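Local structure of lipopolysaccharide heptosyltransferase 2 (Escherichia coli, 1PSW) at residues V256-C262 with V275-R281. The protein transfers the second heptose unit from ADP-L-glycero-D-manno-heptose onto the heptosyl-Kdo2-lipid A module during assembly of the lipopolysaccharide inner core. Sequence-based numbering, arbitrary orientation.
Sequences VILIAAC and VAAALNR
L279 packs its two methyls among V256, I259 and A260, joining the C-terminal turns of helices 252-260 and 271-278. L279 CD1 lies 3.6 Å from I259 CG2. The same methyl is 3.3 Å from V256 O, a carbonyl already bonded to A260 N within its own helix. L279 CD2 rests against A260 CB at 4.0 Å. Where V256 faces V275, V275 CG1, anti to its backbone nitrogen (chi1 174°), meets V256 CG2 at 3.9 Å and also touches I259 CD1; I259 CG2 reaches A276 as well. I259 and A276 both continue onto I265 of the intervening strand 264-268, as expected for neighbouring helices of this Rossmann-like GT-B domain.

The polar part belongs to R281, just beyond the Schellman motif at N280. Bent at chi2 and chi3, its chain passes A260 O, and R281 NH1 donates in the carbonyl plane to C262 O at 2.8 Å, with an N-H...O angle of 159°. NH1 also forms a salt bridge with E346 of the C-terminal helix. Shortening this side chain to an alanine would probably cost C262 O this donor and E346 this cationic partner. Apolar packing thus joins the helices, and one charged group links both their ends to the C-terminal helix.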
ATOM      1  N   VAL A 256      -2.905  -7.066   6.804  1.00 14.11           N
ATOM      2  CA  VAL A 256      -4.119  -6.741   6.056  1.00 15.28           C
ATOM      3  C   VAL A 256      -5.356  -7.140   6.859  1.00 16.18           C
ATOM      4  O   VAL A 256      -6.303  -6.371   6.991  1.00 15.15           O
ATOM      5  CB  VAL A 256      -4.164  -7.486   4.715  1.00 16.25           C
ATOM      6  CG1 VAL A 256      -5.558  -7.399   4.127  1.00 13.87           C
ATOM      7  CG2 VAL A 256      -3.138  -6.874   3.748  1.00 15.14           C
ATOM      8  N   ILE A 257      -5.335  -8.358   7.387  1.00 15.23           N
ATOM      9  CA  ILE A 257      -6.444  -8.881   8.175  1.00 14.27           C
ATOM     10  C   ILE A 257      -6.695  -8.035   9.430  1.00 13.38           C
ATOM     11  O   ILE A 257      -7.817  -7.619   9.684  1.00 14.68           O
ATOM     12  CB  ILE A 257      -6.176 -10.359   8.587  1.00 14.36           C
ATOM     13  CG1 ILE A 257      -6.147 -11.250   7.335  1.00 15.72           C
ATOM     14  CG2 ILE A 257      -7.251 -10.827   9.563  1.00 14.26           C
ATOM     15  CD1 ILE A 257      -5.516 -12.619   7.553  1.00 16.70           C
ATOM     16  N   LEU A 258      -5.638  -7.761  10.188  1.00 13.78           N
ATOM     17  CA  LEU A 258      -5.775  -6.967  11.419  1.00 15.33           C
ATOM     18  C   LEU A 258      -6.253  -5.533  11.171  1.00 14.68           C
ATOM     19  O   LEU A 258      -7.038  -4.988  11.947  1.00 15.51           O
ATOM     20  CB  LEU A 258      -4.455  -6.959  12.195  1.00 14.89           C
ATOM     21  CG  LEU A 258      -4.080  -8.321  12.798  1.00 18.27           C
ATOM     22  CD1 LEU A 258      -2.680  -8.279  13.401  1.00 20.90           C
ATOM     23  CD2 LEU A 258      -5.104  -8.718  13.860  1.00 17.86           C
ATOM     24  N   ILE A 259      -5.750  -4.920  10.108  1.00 15.16           N
ATOM     25  CA  ILE A 259      -6.177  -3.579   9.757  1.00 16.02           C
ATOM     26  C   ILE A 259      -7.683  -3.617   9.454  1.00 16.68           C
ATOM     27  O   ILE A 259      -8.440  -2.742   9.883  1.00 16.81           O
ATOM     28  CB  ILE A 259      -5.372  -3.053   8.533  1.00 16.83           C
ATOM     29  CG1 ILE A 259      -3.955  -2.694   8.991  1.00 17.32           C
ATOM     30  CG2 ILE A 259      -6.069  -1.822   7.909  1.00 16.16           C
ATOM     31  CD1 ILE A 259      -2.990  -2.356   7.867  1.00 18.97           C
ATOM     32  N   ALA A 260      -8.121  -4.650   8.745  1.00 15.46           N
ATOM     33  CA  ALA A 260      -9.533  -4.795   8.411  1.00 16.89           C
ATOM     34  C   ALA A 260     -10.378  -4.907   9.685  1.00 17.09           C
ATOM     35  O   ALA A 260     -11.524  -4.474   9.710  1.00 18.48           O
ATOM     36  CB  ALA A 260      -9.728  -6.043   7.542  1.00 14.40           C
ATOM     37  N   ALA A 261      -9.806  -5.483  10.743  1.00 17.55           N
ATOM     38  CA  ALA A 261     -10.526  -5.659  12.005  1.00 18.53           C
ATOM     39  C   ALA A 261     -10.617  -4.390  12.856  1.00 17.79           C
ATOM     40  O   ALA A 261     -11.337  -4.358  13.847  1.00 21.47           O
ATOM     41  CB  ALA A 261      -9.887  -6.784  12.811  1.00 17.47           C
ATOM     42  N   CYS A 262      -9.879  -3.351  12.476  1.00 17.55           N
ATOM     43  CA  CYS A 262      -9.890  -2.085  13.213  1.00 18.23           C
ATOM     44  C   CYS A 262     -11.074  -1.205  12.867  1.00 19.01           C
ATOM     45  O   CYS A 262     -11.485  -1.156  11.713  1.00 19.34           O
ATOM     46  CB  CYS A 262      -8.632  -1.272  12.919  1.00 19.91           C
ATOM     47  SG  CYS A 262      -7.090  -2.006  13.548  1.00 19.21           S
ATOM     48  N   VAL A 275      -3.082   0.356   2.076  1.00 13.92           N
ATOM     49  CA  VAL A 275      -3.686  -0.915   2.439  1.00 16.50           C
ATOM     50  C   VAL A 275      -5.022  -0.647   3.143  1.00 15.78           C
ATOM     51  O   VAL A 275      -6.036  -1.244   2.789  1.00 16.06           O
ATOM     52  CB  VAL A 275      -2.749  -1.739   3.360  1.00 16.73           C
ATOM     53  CG1 VAL A 275      -3.463  -2.995   3.848  1.00 16.29           C
ATOM     54  CG2 VAL A 275      -1.480  -2.126   2.593  1.00 15.72           C
ATOM     55  N   ALA A 276      -5.023   0.256   4.125  1.00 16.38           N
ATOM     56  CA  ALA A 276      -6.245   0.596   4.852  1.00 16.07           C
ATOM     57  C   ALA A 276      -7.312   1.137   3.889  1.00 15.61           C
ATOM     58  O   ALA A 276      -8.494   0.802   4.001  1.00 15.71           O
ATOM     59  CB  ALA A 276      -5.934   1.633   5.939  1.00 16.34           C
ATOM     60  N   ALA A 277      -6.885   1.966   2.939  1.00 15.13           N
ATOM     61  CA  ALA A 277      -7.787   2.550   1.944  1.00 15.74           C
ATOM     62  C   ALA A 277      -8.440   1.465   1.086  1.00 15.82           C
ATOM     63  O   ALA A 277      -9.624   1.543   0.774  1.00 15.76           O
ATOM     64  CB  ALA A 277      -7.017   3.535   1.051  1.00 15.38           C
ATOM     65  N   ALA A 278      -7.657   0.459   0.702  1.00 14.89           N
ATOM     66  CA  ALA A 278      -8.150  -0.641  -0.116  1.00 14.97           C
ATOM     67  C   ALA A 278      -9.171  -1.468   0.651  1.00 16.22           C
ATOM     68  O   ALA A 278     -10.073  -2.054   0.056  1.00 15.52           O
ATOM     69  CB  ALA A 278      -6.986  -1.522  -0.551  1.00 15.52           C
ATOM     70  N   LEU A 279      -9.018  -1.513   1.970  1.00 15.70           N
ATOM     71  CA  LEU A 279      -9.929  -2.261   2.831  1.00 17.27           C
ATOM     72  C   LEU A 279     -11.183  -1.454   3.152  1.00 18.17           C
ATOM     73  O   LEU A 279     -12.108  -1.958   3.785  1.00 19.46           O
ATOM     74  CB  LEU A 279      -9.217  -2.648   4.130  1.00 14.10           C
ATOM     75  CG  LEU A 279      -8.170  -3.754   3.969  1.00 15.92           C
ATOM     76  CD1 LEU A 279      -7.233  -3.803   5.183  1.00 13.57           C
ATOM     77  CD2 LEU A 279      -8.898  -5.096   3.797  1.00 14.96           C
ATOM     78  N   ASN A 280     -11.199  -0.192   2.728  1.00 19.55           N
ATOM     79  CA  ASN A 280     -12.343   0.690   2.962  1.00 20.72           C
ATOM     80  C   ASN A 280     -12.600   0.922   4.460  1.00 20.75           C
ATOM     81  O   ASN A 280     -13.748   0.984   4.908  1.00 17.62           O
ATOM     82  CB  ASN A 280     -13.593   0.090   2.307  1.00 24.86           C
ATOM     83  CG  ASN A 280     -14.702   1.109   2.110  1.00 28.15           C
ATOM     84  OD1 ASN A 280     -14.447   2.233   1.681  1.00 34.79           O
ATOM     85  ND2 ASN A 280     -15.934   0.720   2.409  1.00 32.28           N
ATOM     86  N   ARG A 281     -11.526   1.032   5.230  1.00 18.93           N
ATOM     87  CA  ARG A 281     -11.638   1.270   6.660  1.00 19.18           C
ATOM     88  C   ARG A 281     -11.576   2.779   6.895  1.00 19.33           C
ATOM     89  O   ARG A 281     -10.874   3.489   6.176  1.00 20.59           O
ATOM     90  CB  ARG A 281     -10.470   0.598   7.408  1.00 19.83           C
ATOM     91  CG  ARG A 281     -10.468  -0.935   7.429  1.00 22.46           C
ATOM     92  CD  ARG A 281     -11.460  -1.484   8.449  1.00 24.31           C
ATOM     93  NE  ARG A 281     -12.821  -1.350   7.987  1.00 26.43           N
ATOM     94  CZ  ARG A 281     -13.846  -0.988   8.744  1.00 24.97           C
ATOM     95  NH1 ARG A 281     -13.683  -0.713  10.032  1.00 23.85           N
ATOM     96  NH2 ARG A 281     -15.045  -0.888   8.186  1.00 24.76           N
TER